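Local atomic coordinates of methanogen homoaconitase small subunit (Methanocaldococcus jannaschii, PDB entry 2PKP), a protein that forms the small subunit of a hydro-lyase that reversibly dehydrates (R)-homocitrate to cis-homoaconitate and hydrates this to homoisocitrate. Residues M1-D13 with T107-D121. Numbering follows the deposited sequence.
Sequences MIIKGRAHKFGDD and TDEIKDGDIVEIDLD. With ZN (zinc ion), chain B.
Ile3 and Ile118 exchange two backbone hydrogen bonds, Ile118 N to Ile3 O at 2.7 Å, and Gly5 and Val116 repeat the pattern; the axes of strands 2-9 and 115-119 run at 169°, hence antiparallel. Ala7 prolongs the ladder, its N bonding Asp114 O and its O accepting from Gly113 N. Farther on, a side chain replaces the backbone: Asp112 OD1 takes Lys9 N on its anti lone pair at 2.9 Å. Lys9 itself, extended with CG anti to the backbone N (chi1 -175°), carries NZ to Ile110 O (2.7 Å) and Thr107 O (2.8 Å), the latter also gripped by Ile110 N from the opposite face of its plane. A methionine here would probably leave Ile110 O without this donor and Thr107 O with Ile110 N alone of the two, weakening the turn's tie to the strand. Among charged groups, Lys4 NZ meets Glu117 OE1 at 3.2 Å, 27° out of the carboxylate plane; Lys4 NZ also bridges Glu117 of the second subunit, and Glu117 OE2 takes Lys4 of that subunit. Apolar contact comes from Ile3 CB against Ile118 CB (4.3 Å) and Ala7 CB against Val116 CG1, where Ile3 and Ala7 also touch strand 54-57. The pairing joins the parallel and antiparallel halves of the mixed sheet in this LeuD-type swivel domain.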
# COMPACT_ATOMS: atom_id res chain seq x y z
N MET A 1 0.37 5.32 -10.54
CA MET A 1 -0.24 5.38 -9.20
C MET A 1 0.30 6.55 -8.40
O MET A 1 1.34 7.14 -8.73
CB MET A 1 0.00 4.07 -8.42
CG MET A 1 1.37 3.96 -7.78
SD MET A 1 1.60 2.40 -6.88
CE MET A 1 1.29 2.91 -5.19
N ILE A 2 -0.40 6.88 -7.32
CA ILE A 2 -0.01 7.99 -6.47
C ILE A 2 0.21 7.56 -5.04
O ILE A 2 -0.62 6.86 -4.45
CB ILE A 2 -1.10 9.08 -6.51
CG1 ILE A 2 -1.11 9.75 -7.89
CG2 ILE A 2 -0.88 10.09 -5.39
CD1 ILE A 2 -2.28 10.69 -8.10
N ILE A 3 1.34 7.97 -4.48
CA ILE A 3 1.68 7.66 -3.10
C ILE A 3 1.63 8.99 -2.37
O ILE A 3 2.37 9.91 -2.72
CB ILE A 3 3.09 7.06 -2.98
CG1 ILE A 3 3.14 5.69 -3.65
CG2 ILE A 3 3.49 6.96 -1.50
CD1 ILE A 3 4.53 5.13 -3.80
N LYS A 4 0.76 9.10 -1.37
CA LYS A 4 0.63 10.35 -0.62
C LYS A 4 0.69 10.11 0.88
O LYS A 4 -0.05 9.28 1.42
CB LYS A 4 -0.68 11.05 -0.98
CG LYS A 4 -0.94 12.35 -0.24
CD LYS A 4 -2.04 13.15 -0.92
CE LYS A 4 -2.33 14.45 -0.21
NZ LYS A 4 -3.27 15.29 -1.01
N GLY A 5 1.58 10.84 1.55
CA GLY A 5 1.72 10.69 2.99
C GLY A 5 2.63 11.75 3.59
O GLY A 5 3.06 12.68 2.90
N ARG A 6 2.92 11.61 4.88
CA ARG A 6 3.77 12.56 5.56
C ARG A 6 5.25 12.23 5.32
O ARG A 6 5.65 11.06 5.37
CB ARG A 6 3.47 12.58 7.06
CG ARG A 6 4.21 13.68 7.82
CD ARG A 6 3.85 13.70 9.31
NE ARG A 6 2.43 14.00 9.52
CZ ARG A 6 1.84 15.13 9.15
NH1 ARG A 6 2.54 16.08 8.54
NH2 ARG A 6 0.54 15.31 9.37
N ALA A 7 6.04 13.26 5.08
CA ALA A 7 7.46 13.10 4.83
C ALA A 7 8.28 13.13 6.12
O ALA A 7 8.06 13.96 6.99
CB ALA A 7 7.94 14.21 3.90
N HIS A 8 9.23 12.20 6.25
CA HIS A 8 10.10 12.17 7.42
C HIS A 8 11.47 12.43 6.82
O HIS A 8 12.03 11.57 6.14
CB HIS A 8 10.04 10.81 8.11
CG HIS A 8 8.70 10.50 8.71
ND1 HIS A 8 7.69 9.88 8.00
CD2 HIS A 8 8.19 10.78 9.93
CE1 HIS A 8 6.62 9.79 8.76
NE2 HIS A 8 6.89 10.32 9.94
N LYS A 9 11.98 13.63 7.05
CA LYS A 9 13.24 14.05 6.47
C LYS A 9 14.52 13.78 7.25
O LYS A 9 14.61 14.05 8.45
CB LYS A 9 13.18 15.54 6.11
CG LYS A 9 14.43 15.99 5.39
CD LYS A 9 14.30 17.35 4.76
CE LYS A 9 15.45 17.57 3.78
NZ LYS A 9 15.36 18.86 3.07
N PHE A 10 15.52 13.28 6.53
CA PHE A 10 16.83 12.97 7.08
C PHE A 10 17.89 13.61 6.19
O PHE A 10 17.58 14.06 5.08
CB PHE A 10 17.01 11.45 7.12
CG PHE A 10 16.00 10.75 7.99
CD1 PHE A 10 16.28 10.49 9.33
CD2 PHE A 10 14.77 10.36 7.47
CE1 PHE A 10 15.34 9.86 10.15
CE2 PHE A 10 13.82 9.72 8.28
CZ PHE A 10 14.11 9.47 9.62
N GLY A 11 19.13 13.65 6.66
CA GLY A 11 20.21 14.26 5.90
C GLY A 11 20.96 13.37 4.93
O GLY A 11 20.40 12.44 4.35
N ASP A 12 22.24 13.67 4.75
CA ASP A 12 23.11 12.92 3.85
C ASP A 12 23.71 11.69 4.51
O ASP A 12 23.78 11.59 5.74
CB ASP A 12 24.26 13.79 3.33
CG ASP A 12 23.80 14.96 2.48
OD1 ASP A 12 22.91 14.77 1.63
OD2 ASP A 12 24.34 16.07 2.66
N ASP A 13 24.13 10.76 3.67
CA ASP A 13 24.78 9.53 4.10
C ASP A 13 24.10 8.72 5.19
O ASP A 13 24.76 8.25 6.12
CB ASP A 13 26.22 9.84 4.54
CG ASP A 13 27.11 8.62 4.49
OD1 ASP A 13 27.16 7.99 3.42
OD2 ASP A 13 27.76 8.30 5.52
N THR A 107 15.73 16.79 -2.73
CA THR A 107 15.04 16.80 -1.45
C THR A 107 15.24 18.05 -0.61
O THR A 107 14.67 18.14 0.48
CB THR A 107 15.38 15.56 -0.62
OG1 THR A 107 16.79 15.51 -0.39
CG2 THR A 107 14.94 14.31 -1.34
N ASP A 108 16.04 19.00 -1.07
CA ASP A 108 16.20 20.24 -0.31
C ASP A 108 14.84 20.96 -0.38
O ASP A 108 14.53 21.82 0.44
CB ASP A 108 17.29 21.15 -0.90
CG ASP A 108 18.69 20.59 -0.74
OD1 ASP A 108 18.92 19.74 0.15
OD2 ASP A 108 19.59 21.02 -1.50
N GLU A 109 14.03 20.59 -1.38
CA GLU A 109 12.72 21.20 -1.58
C GLU A 109 11.68 20.66 -0.62
O GLU A 109 10.56 21.17 -0.55
CB GLU A 109 12.24 20.95 -3.02
CG GLU A 109 13.12 21.54 -4.12
CD GLU A 109 13.09 23.06 -4.18
OE1 GLU A 109 12.26 23.68 -3.48
OE2 GLU A 109 13.89 23.65 -4.94
N ILE A 110 12.03 19.61 0.11
CA ILE A 110 11.11 18.98 1.05
C ILE A 110 11.55 19.13 2.50
O ILE A 110 12.72 18.90 2.83
CB ILE A 110 10.94 17.48 0.72
CG1 ILE A 110 10.53 17.32 -0.75
CG2 ILE A 110 9.90 16.87 1.65
CD1 ILE A 110 10.55 15.87 -1.24
N LYS A 111 10.61 19.49 3.36
CA LYS A 111 10.88 19.67 4.78
C LYS A 111 10.21 18.58 5.58
O LYS A 111 9.22 18.00 5.14
CB LYS A 111 10.38 21.03 5.26
CG LYS A 111 11.06 22.22 4.60
CD LYS A 111 12.54 22.25 4.95
CE LYS A 111 13.21 23.50 4.39
NZ LYS A 111 14.64 23.61 4.84
N ASP A 112 10.75 18.30 6.76
CA ASP A 112 10.18 17.27 7.62
C ASP A 112 8.74 17.65 7.92
O ASP A 112 8.44 18.82 8.17
CB ASP A 112 10.97 17.16 8.93
CG ASP A 112 10.54 15.99 9.77
OD1 ASP A 112 10.63 14.84 9.29
OD2 ASP A 112 10.08 16.22 10.92
N GLY A 113 7.85 16.66 7.89
CA GLY A 113 6.45 16.93 8.17
C GLY A 113 5.63 17.40 6.98
O GLY A 113 4.41 17.54 7.09
N ASP A 114 6.26 17.65 5.84
CA ASP A 114 5.50 18.08 4.66
C ASP A 114 4.62 16.92 4.21
O ASP A 114 4.93 15.76 4.47
CB ASP A 114 6.41 18.45 3.48
CG ASP A 114 7.01 19.85 3.60
OD1 ASP A 114 6.45 20.69 4.34
OD2 ASP A 114 8.04 20.11 2.95
N ILE A 115 3.51 17.23 3.56
CA ILE A 115 2.64 16.19 3.03
C ILE A 115 3.05 16.13 1.56
O ILE A 115 2.96 17.13 0.84
CB ILE A 115 1.15 16.58 3.13
CG1 ILE A 115 0.78 16.80 4.60
CG2 ILE A 115 0.29 15.48 2.50
CD1 ILE A 115 1.06 15.61 5.50
N VAL A 116 3.54 14.97 1.12
CA VAL A 116 3.98 14.83 -0.26
C VAL A 116 3.12 13.85 -1.04
O VAL A 116 2.64 12.86 -0.50
CB VAL A 116 5.46 14.37 -0.34
CG1 VAL A 116 6.37 15.40 0.31
CG2 VAL A 116 5.64 13.00 0.32
N GLU A 117 2.94 14.16 -2.32
CA GLU A 117 2.13 13.33 -3.20
C GLU A 117 3.02 12.96 -4.38
O GLU A 117 3.32 13.81 -5.23
CB GLU A 117 0.90 14.11 -3.67
CG GLU A 117 -0.19 13.27 -4.28
CD GLU A 117 -1.40 14.09 -4.68
OE1 GLU A 117 -1.91 14.87 -3.84
OE2 GLU A 117 -1.85 13.94 -5.83
N ILE A 118 3.45 11.71 -4.42
CA ILE A 118 4.31 11.23 -5.49
C ILE A 118 3.47 10.61 -6.60
O ILE A 118 2.79 9.61 -6.39
CB ILE A 118 5.27 10.14 -4.98
CG1 ILE A 118 6.09 10.68 -3.79
CG2 ILE A 118 6.20 9.69 -6.10
CD1 ILE A 118 6.86 9.60 -3.05
N ASP A 119 3.51 11.22 -7.79
CA ASP A 119 2.76 10.70 -8.93
C ASP A 119 3.78 9.99 -9.80
O ASP A 119 4.55 10.63 -10.51
CB ASP A 119 2.10 11.84 -9.71
CG ASP A 119 1.15 11.33 -10.79
OD1 ASP A 119 1.50 10.38 -11.51
OD2 ASP A 119 0.05 11.90 -10.92
N LEU A 120 3.77 8.66 -9.74
CA LEU A 120 4.73 7.85 -10.49
C LEU A 120 4.56 7.94 -12.01
O LEU A 120 5.52 7.75 -12.75
CB LEU A 120 4.66 6.39 -10.04
CG LEU A 120 4.90 6.18 -8.54
CD1 LEU A 120 4.76 4.70 -8.19
CD2 LEU A 120 6.28 6.68 -8.18
N ASP A 121 3.35 8.23 -12.47
CA ASP A 121 3.13 8.33 -13.90
C ASP A 121 3.62 9.66 -14.46
O ASP A 121 4.16 9.71 -15.56
CB ASP A 121 1.64 8.13 -14.24
CG ASP A 121 1.20 6.69 -14.05
OD1 ASP A 121 1.98 5.78 -14.39
OD2 ASP A 121 0.07 6.46 -13.58
ZN ZN B . 28.29 6.37 4.04
O HOH W 1 -0.60 8.14 -11.42
O HOH W 2 7.31 14.25 10.35
O HOH W 3 17.78 19.53 2.43
O HOH W 4 15.96 22.03 3.02
O HOH W 5 28.15 5.63 5.86